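Local coordinates for protein phosphoglycolate phosphatase (PDB 2HDO) that probably hydrolyses the phosphate ester of 2-phosphoglycolate, as a putative phosphoglycolate phosphatase of the haloacid dehalogenase-like hydrolases, at residues 9-14 with 105-110; 17-22 with 44-49. All coordinates share one frame; numbering follows the deposited sequence. Where two conformers were deposited one is given.

Contact 1: residues 9-14 with 105-110. With PO4 (phosphate ion), chain B.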
ATOM      1  N   PHE A   9      -0.743  -7.716  -1.764  1.00 12.23           N
ATOM      2  CA  PHE A   9       0.142  -6.609  -2.007  1.00 10.18           C
ATOM      3  C   PHE A   9      -0.495  -5.302  -1.527  1.00 13.00           C
ATOM      4  O   PHE A   9      -1.664  -5.064  -1.749  1.00 12.17           O
ATOM      5  CB  PHE A   9       0.420  -6.406  -3.510  1.00 12.75           C
ATOM      6  CG  PHE A   9       1.146  -7.545  -4.168  1.00 14.91           C
ATOM      7  CD1 PHE A   9       0.426  -8.637  -4.615  1.00 15.69           C
ATOM      8  CD2 PHE A   9       2.527  -7.533  -4.337  1.00 17.31           C
ATOM      9  CE1 PHE A   9       1.059  -9.715  -5.199  1.00 16.92           C
ATOM     10  CE2 PHE A   9       3.163  -8.610  -4.957  1.00 16.29           C
ATOM     11  CZ  PHE A   9       2.429  -9.703  -5.362  1.00 13.41           C
ATOM     12  N   ASP A  10       0.314  -4.467  -0.896  1.00 14.02           N
ATOM     13  CA  ASP A  10       0.026  -3.005  -0.807  1.00 16.88           C
ATOM     14  C   ASP A  10       0.307  -2.332  -2.148  1.00 17.09           C
ATOM     15  O   ASP A  10       1.005  -2.896  -2.976  1.00 17.40           O
ATOM     16  CB  ASP A  10       0.939  -2.382   0.249  1.00 20.77           C
ATOM     17  CG  ASP A  10       0.357  -1.154   0.863  1.00 30.08           C
ATOM     18  OD1 ASP A  10      -0.777  -0.749   0.495  1.00 28.52           O
ATOM     19  OD2 ASP A  10       1.063  -0.575   1.707  1.00 31.54           O
ATOM     20  N   ILE A  11      -0.213  -1.121  -2.384  1.00 16.60           N
ATOM     21  CA  ILE A  11       0.013  -0.457  -3.646  1.00 15.07           C
ATOM     22  C   ILE A  11       1.143   0.560  -3.525  1.00 15.04           C
ATOM     23  O   ILE A  11       2.188   0.436  -4.163  1.00 15.95           O
ATOM     24  CB  ILE A  11      -1.266   0.226  -4.173  1.00 15.21           C
ATOM     25  CG1 ILE A  11      -2.319  -0.839  -4.466  1.00 15.88           C
ATOM     26  CG2 ILE A  11      -0.952   0.990  -5.450  1.00 17.44           C
ATOM     27  CD1 ILE A  11      -3.736  -0.315  -4.656  1.00 20.12           C
ATOM     28  N   ASP A  12       0.938   1.543  -2.675  1.00 13.51           N
ATOM     29  CA  ASP A  12       1.844   2.698  -2.642  1.00 16.74           C
ATOM     30  C   ASP A  12       3.185   2.337  -2.059  1.00 17.79           C
ATOM     31  O   ASP A  12       3.250   1.848  -0.937  1.00 19.02           O
ATOM     32  CB  ASP A  12       1.213   3.838  -1.840  1.00 17.27           C
ATOM     33  CG  ASP A  12      -0.037   4.373  -2.476  1.00 25.05           C
ATOM     34  OD1 ASP A  12       0.079   5.031  -3.548  1.00 21.68           O
ATOM     35  OD2 ASP A  12      -1.144   4.148  -1.894  1.00 24.63           O
ATOM     36  N   GLY A  13       4.269   2.591  -2.798  1.00 15.50           N
ATOM     37  CA  GLY A  13       5.605   2.202  -2.333  1.00 16.91           C
ATOM     38  C   GLY A  13       5.986   0.757  -2.538  1.00 15.61           C
ATOM     39  O   GLY A  13       7.062   0.316  -2.116  1.00 17.68           O
ATOM     40  N   THR A  14       5.112  -0.001  -3.197  1.00 13.88           N
ATOM     41  CA  THR A  14       5.324  -1.434  -3.418  1.00 13.70           C
ATOM     42  C   THR A  14       5.104  -1.741  -4.905  1.00 13.22           C
ATOM     43  O   THR A  14       6.023  -2.127  -5.602  1.00 14.80           O
ATOM     44  CB  THR A  14       4.367  -2.301  -2.563  1.00 16.49           C
ATOM     45  OG1 THR A  14       4.640  -2.048  -1.172  1.00 20.86           O
ATOM     46  CG2 THR A  14       4.584  -3.796  -2.825  1.00 14.52           C
ATOM     47  N   THR A 105      -5.247  -2.308   0.554  1.00 13.51           N
ATOM     48  CA  THR A 105      -4.748  -0.932   0.474  1.00 12.07           C
ATOM     49  C   THR A 105      -5.610  -0.021   1.352  1.00 14.37           C
ATOM     50  O   THR A 105      -6.786  -0.253   1.543  1.00 13.67           O
ATOM     51  CB  THR A 105      -4.742  -0.403  -0.997  1.00 13.90           C
ATOM     52  OG1 THR A 105      -4.221   0.951  -1.065  1.00 15.08           O
ATOM     53  CG2 THR A 105      -6.136  -0.418  -1.618  1.00 16.20           C
ATOM     54  N   SER A 106      -4.990   1.059   1.811  1.00 15.30           N
ATOM     55  CA  SER A 106      -5.694   2.099   2.535  0.50 15.74           C
ATOM     56  C   SER A 106      -6.316   3.111   1.580  1.00 14.65           C
ATOM     57  O   SER A 106      -7.035   4.013   2.019  1.00 18.25           O
ATOM     58  CB  SER A 106      -4.741   2.780   3.521  0.50 17.37           C
ATOM     59  OG  SER A 106      -3.686   3.444   2.845  0.50 24.21           O
ATOM     60  N   GLN A 107      -6.038   2.993   0.278  1.00 15.55           N
ATOM     61  CA  GLN A 107      -6.708   3.857  -0.705  1.00 15.77           C
ATOM     62  C   GLN A 107      -8.222   3.647  -0.685  1.00 15.47           C
ATOM     63  O   GLN A 107      -8.660   2.553  -0.457  1.00 16.72           O
ATOM     64  CB  GLN A 107      -6.218   3.537  -2.101  1.00 14.25           C
ATOM     65  CG  GLN A 107      -4.775   3.919  -2.330  1.00 17.11           C
ATOM     66  CD  GLN A 107      -4.333   3.744  -3.755  1.00 22.52           C
ATOM     67  OE1 GLN A 107      -5.151   3.546  -4.643  1.00 19.92           O
ATOM     68  NE2 GLN A 107      -3.019   3.819  -3.997  1.00 21.97           N
ATOM     69  N   ARG A 108      -9.002   4.716  -0.891  1.00 17.40           N
ATOM     70  CA  ARG A 108     -10.453   4.584  -1.039  1.00 17.51           C
ATOM     71  C   ARG A 108     -10.758   3.888  -2.358  1.00 15.52           C
ATOM     72  O   ARG A 108      -9.955   3.886  -3.275  1.00 15.92           O
ATOM     73  CB  ARG A 108     -11.134   5.968  -1.006  1.00 17.18           C
ATOM     74  CG  ARG A 108     -11.093   6.664   0.389  1.00 25.97           C
ATOM     75  CD  ARG A 108     -12.254   6.262   1.293  1.00 32.34           C
ATOM     76  NE  ARG A 108     -13.489   6.986   0.991  1.00 39.47           N
ATOM     77  N   ARG A 109     -11.914   3.244  -2.438  1.00 15.86           N
ATOM     78  CA  ARG A 109     -12.259   2.484  -3.621  1.00 15.23           C
ATOM     79  C   ARG A 109     -12.222   3.351  -4.892  1.00 16.58           C
ATOM     80  O   ARG A 109     -11.720   2.926  -5.930  1.00 15.93           O
ATOM     81  CB  ARG A 109     -13.642   1.850  -3.431  1.00 15.30           C
ATOM     82  CG  ARG A 109     -14.237   1.226  -4.675  1.00 18.65           C
ATOM     83  CD  ARG A 109     -13.383   0.089  -5.206  1.00 17.87           C
ATOM     84  NE  ARG A 109     -13.267  -1.022  -4.246  1.00 20.94           N
ATOM     85  CZ  ARG A 109     -12.480  -2.062  -4.445  1.00 19.42           C
ATOM     86  NH1 ARG A 109     -11.768  -2.127  -5.557  1.00 19.47           N
ATOM     87  NH2 ARG A 109     -12.380  -3.012  -3.519  1.00 18.00           N
ATOM     88  N   ASN A 110     -12.781   4.550  -4.811  1.00 16.76           N
ATOM     89  CA  ASN A 110     -12.814   5.430  -5.959  1.00 18.49           C
ATOM     90  C   ASN A 110     -11.408   5.704  -6.472  1.00 14.87           C
ATOM     91  O   ASN A 110     -11.192   5.670  -7.660  1.00 17.54           O
ATOM     92  CB  ASN A 110     -13.610   6.735  -5.680  1.00 19.28           C
ATOM     93  CG  ASN A 110     -15.163   6.513  -5.669  1.00 21.64           C
ATOM     94  OD1 ASN A 110     -15.660   5.484  -6.100  1.00 22.74           O
ATOM     95  ND2 ASN A 110     -15.906   7.502  -5.168  1.00 24.80           N
TER
HETATM   96  P   PO4 B 209      -1.354   1.824   0.566  1.00 30.70           P
HETATM   97  O1  PO4 B 209      -2.107   1.171   1.756  1.00 19.81           O
HETATM   98  O2  PO4 B 209      -1.557   1.295  -0.871  1.00 22.44           O
HETATM   99  O3  PO4 B 209       0.160   1.735   0.882  1.00 30.78           O
HETATM  100  O4  PO4 B 209      -1.740   3.307   0.516  1.00 34.84           O
HETATM  101  O   HOH W   1      -0.609   4.484  -6.155  1.00 21.59           O

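Contact 2: residues 17-22 with 44-49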
ATOM      1  N   ASN A  17       5.291   3.621  -7.689  1.00 13.39           N
ATOM      2  CA  ASN A  17       6.224   4.627  -7.219  1.00 13.46           C
ATOM      3  C   ASN A  17       5.484   5.947  -7.073  1.00 13.92           C
ATOM      4  O   ASN A  17       5.657   6.858  -7.878  1.00 14.65           O
ATOM      5  CB  ASN A  17       7.467   4.776  -8.117  1.00 15.07           C
ATOM      6  CG  ASN A  17       8.506   5.688  -7.519  1.00 20.36           C
ATOM      7  OD1 ASN A  17       8.462   6.057  -6.347  1.00 17.58           O
ATOM      8  ND2 ASN A  17       9.446   6.084  -8.347  1.00 25.67           N
ATOM      9  N   SER A  18       4.678   6.011  -6.024  1.00 13.23           N
ATOM     10  CA  SER A  18       3.744   7.132  -5.825  1.00 13.05           C
ATOM     11  C   SER A  18       4.205   8.288  -4.919  1.00 11.99           C
ATOM     12  O   SER A  18       3.489   9.279  -4.811  1.00 12.24           O
ATOM     13  CB  SER A  18       2.393   6.553  -5.359  1.00 14.00           C
ATOM     14  OG  SER A  18       2.491   5.778  -4.166  1.00 17.25           O
ATOM     15  N   GLN A  19       5.361   8.185  -4.282  1.00 12.00           N
ATOM     16  CA  GLN A  19       5.802   9.208  -3.377  1.00 13.51           C
ATOM     17  C   GLN A  19       5.948  10.537  -4.085  1.00 12.56           C
ATOM     18  O   GLN A  19       5.622  11.575  -3.503  1.00 13.91           O
ATOM     19  CB  GLN A  19       7.122   8.857  -2.692  1.00 13.54           C
ATOM     20  CG  GLN A  19       7.448   9.803  -1.560  1.00 19.04           C
ATOM     21  CD  GLN A  19       8.575   9.315  -0.692  1.00 22.89           C
ATOM     22  OE1 GLN A  19       8.725   8.114  -0.467  1.00 24.98           O
ATOM     23  NE2 GLN A  19       9.390  10.247  -0.208  1.00 27.49           N
ATOM     24  N   PRO A  20       6.510  10.564  -5.298  1.00 13.27           N
ATOM     25  CA  PRO A  20       6.552  11.886  -5.953  1.00 14.59           C
ATOM     26  C   PRO A  20       5.187  12.580  -6.108  1.00 13.55           C
ATOM     27  O   PRO A  20       5.051  13.755  -5.757  1.00 13.76           O
ATOM     28  CB  PRO A  20       7.192  11.586  -7.294  1.00 16.62           C
ATOM     29  CG  PRO A  20       8.059  10.394  -7.032  1.00 15.66           C
ATOM     30  CD  PRO A  20       7.230   9.545  -6.073  1.00 13.96           C
ATOM     31  N   ALA A  21       4.190  11.874  -6.629  1.00 14.46           N
ATOM     32  CA  ALA A  21       2.822  12.440  -6.773  1.00 12.51           C
ATOM     33  C   ALA A  21       2.233  12.811  -5.413  1.00 14.64           C
ATOM     34  O   ALA A  21       1.670  13.902  -5.246  1.00 16.00           O
ATOM     35  CB  ALA A  21       1.903  11.502  -7.531  1.00 13.44           C
ATOM     36  N   TYR A  22       2.423  11.936  -4.419  1.00 13.93           N
ATOM     37  CA  TYR A  22       1.991  12.224  -3.052  1.00 14.59           C
ATOM     38  C   TYR A  22       2.545  13.543  -2.557  1.00 14.16           C
ATOM     39  O   TYR A  22       1.843  14.333  -1.914  1.00 15.26           O
ATOM     40  CB  TYR A  22       2.466  11.093  -2.136  1.00 13.04           C
ATOM     41  CG  TYR A  22       2.355  11.377  -0.650  1.00 16.38           C
ATOM     42  CD1 TYR A  22       1.180  11.113   0.025  1.00 13.71           C
ATOM     43  CD2 TYR A  22       3.442  11.868   0.083  1.00 16.72           C
ATOM     44  CE1 TYR A  22       1.065  11.343   1.367  1.00 15.14           C
ATOM     45  CE2 TYR A  22       3.335  12.130   1.447  1.00 14.46           C
ATOM     46  CZ  TYR A  22       2.148  11.857   2.076  1.00 13.62           C
ATOM     47  OH  TYR A  22       2.022  12.088   3.414  1.00 15.60           O
ATOM     48  N   LYS A  44       8.877  11.193   5.584  1.00 18.03           N
ATOM     49  CA  LYS A  44       8.378  10.735   6.881  1.00 17.68           C
ATOM     50  C   LYS A  44       6.927  10.306   6.820  1.00 16.90           C
ATOM     51  O   LYS A  44       6.563   9.251   7.374  1.00 16.40           O
ATOM     52  CB  LYS A  44       8.535  11.846   7.912  1.00 17.44           C
ATOM     53  CG  LYS A  44       7.938  11.577   9.247  1.00 25.96           C
ATOM     54  CD  LYS A  44       8.387  12.620  10.295  1.00 22.58           C
ATOM     55  N   THR A  45       6.077  11.101   6.162  1.00 14.25           N
ATOM     56  CA  THR A  45       4.621  10.873   6.234  1.00 12.79           C
ATOM     57  C   THR A  45       4.075   9.913   5.172  1.00 13.52           C
ATOM     58  O   THR A  45       3.003   9.322   5.362  1.00 13.85           O
ATOM     59  CB  THR A  45       3.810  12.188   6.203  1.00 14.65           C
ATOM     60  OG1 THR A  45       4.079  12.878   4.977  1.00 12.94           O
ATOM     61  CG2 THR A  45       4.214  13.068   7.361  1.00 12.42           C
ATOM     62  N   PHE A  46       4.801   9.705   4.089  1.00 14.48           N
ATOM     63  CA  PHE A  46       4.305   8.881   3.005  1.00 13.48           C
ATOM     64  C   PHE A  46       3.803   7.500   3.418  1.00 13.42           C
ATOM     65  O   PHE A  46       2.744   7.087   2.995  1.00 16.43           O
ATOM     66  CB  PHE A  46       5.361   8.739   1.895  1.00 13.19           C
ATOM     67  CG  PHE A  46       4.977   7.749   0.798  1.00 13.46           C
ATOM     68  CD1 PHE A  46       4.017   8.066  -0.105  1.00 15.57           C
ATOM     69  CD2 PHE A  46       5.663   6.547   0.639  1.00 14.36           C
ATOM     70  CE1 PHE A  46       3.680   7.195  -1.153  1.00 16.45           C
ATOM     71  CE2 PHE A  46       5.327   5.692  -0.363  1.00 14.47           C
ATOM     72  CZ  PHE A  46       4.346   6.017  -1.274  1.00 11.58           C
ATOM     73  N   PRO A  47       4.590   6.755   4.221  1.00 14.57           N
ATOM     74  CA  PRO A  47       4.161   5.409   4.616  1.00 15.06           C
ATOM     75  C   PRO A  47       3.125   5.343   5.763  1.00 17.52           C
ATOM     76  O   PRO A  47       2.680   4.237   6.153  1.00 17.97           O
ATOM     77  CB  PRO A  47       5.464   4.775   5.088  1.00 17.77           C
ATOM     78  CG  PRO A  47       6.263   5.879   5.577  1.00 15.88           C
ATOM     79  CD  PRO A  47       5.924   7.075   4.729  1.00 15.92           C
HETATM   80  N   MSE A  48       2.770   6.492   6.324  1.00 17.31           N
HETATM   81  CA  MSE A  48       1.881   6.548   7.473  1.00 16.49           C
HETATM   82  C   MSE A  48       0.400   6.424   7.071  1.00 18.40           C
HETATM   83  O   MSE A  48      -0.008   6.861   5.987  1.00 18.09           O
HETATM   84  CB  MSE A  48       2.060   7.875   8.209  1.00 14.85           C
HETATM   85  CG  MSE A  48       3.414   8.065   8.815  1.00 14.45           C
HETATM   86 SE   MSE A  48       3.471   9.756   9.820  0.75 25.66          SE
HETATM   87  CE  MSE A  48       5.164   9.564  10.716  1.00 21.50           C
ATOM     88  N   ALA A  49      -0.423   5.881   7.959  1.00 19.91           N
ATOM     89  CA  ALA A  49      -1.881   6.017   7.830  1.00 18.60           C
ATOM     90  C   ALA A  49      -2.207   7.501   7.830  1.00 16.89           C
ATOM     91  O   ALA A  49      -1.552   8.248   8.514  1.00 18.10           O
ATOM     92  CB  ALA A  49      -2.586   5.338   9.007  1.00 22.14           C
TER

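Contact 1: residues 9-14 with 105-110
Q107 points NE2 of its amide at the carboxylate of D12, giving a nearly straight hydrogen bond of 2.8 Å to OD2. The donor comes in on the syn side but 34° out of the carboxylate plane, while OD2 lies almost in the amide plane of Q107. A water that donates to D12 OD1 accepts only weakly from the same NE2, and S18 also bonds OD1. CD1 of I11 rests on T105 CB at 3.8 Å and CG2 of I11 touches Q107 NE2; L112 of the following helix touches I11, T105 and Q107 alike.

Between the two loops sits a phosphate ion, probably from the crystallisation liquor. Its O2 takes three hydrogen bonds: from D12 N (3.1 Å), from I11 N, and from T105 OG1 (2.7 Å). With OG1 anti to the backbone N (chi1 -179°), T105 can donate to the ion while accepting from Q107 N, 3.0 Å away, in an ST turn that fixes the hydroxyl's direction. S106 N bonds O1, and in one of its two conformers OG reaches O1 too. K138 NZ hydrogen-bonds the ion and forms a salt bridge with D10 OD1.

D10, D12 and T14 fit the DxDx(T/V) pattern of HAD hydrolases, at the end of strand 6-9. Backbone amides, hydroxyls and a lysine converging on one anion are consistent with a pocket for the substrate's phosphoryl group.

Contact 2: residues 17-22 with 44-49
F46 lays one ring face under Q19 and turns its edge to Y22 and S18, joining helix 19-31 to the turn after helix 39-45 in what is probably the helical cap, as in HAD hydrolases whose cap is inserted after the first motif; here it falls between strands 16-17 and 83-84. CB of Q19 stands almost squarely over the F46 ring, a CH-pi contact 4.0 Å from the centroid and 5° off the normal. The rest of the Q19 chain runs on extended, bringing OE1 to 3.6 Å from F46 CD2, its amide tilted from the ring plane.

At its edge, F46 turns CD1 to the face of Y22, 3.7 Å from CG and offset toward the rim, in a T-shaped pair with planes 72° apart. Over the same Y22 ring, F46 CA makes a second CH-pi contact at its other end, nearer CZ and CE2. The tyrosine reaches across because its CG is anti to the backbone N (chi1 168°), which sends the ring from the helix toward T45. There OH donates to T45 OG1 across 2.7 Å, near the plane of the ring. Without Y22's ring, as with an alanine here, the edge of F46 would probably lose its aromatic face and T45 OG1 this donor.

T45 OG1 is also bonded to the carbonyl O of Q41, one turn back in its helix, and a type I beta turn from T45 to M48 (selenomethionine) is closed by M48 N to T45 O. Y22 N bonds to S18 O. S18 OG, bonded to D12, meets the F46 edge in the ring plane, 3.4 Å from CZ.

From the N terminus, strand 6-9 of the central parallel sheet runs into the loop 9-14, and strand 16-17 follows before helix 19-31 begins. The chain returns through helix 39-45, where contact 2 closes a short, largely helical loop with 21 residues between its nearest ends. Only after further helices and strands 83-84 and 100-104 does segment 105-110 come back to 9-14, so contact 1 closes the longer loop and contact 2 is nested inside it. Contact 1 joins the ends of two neighbouring sheet strands; contact 2 joins two helical stretches. They meet directly: F46 CZ packs 3.9 Å from D12 CB, bringing the helical part up against the phosphate-binding loops.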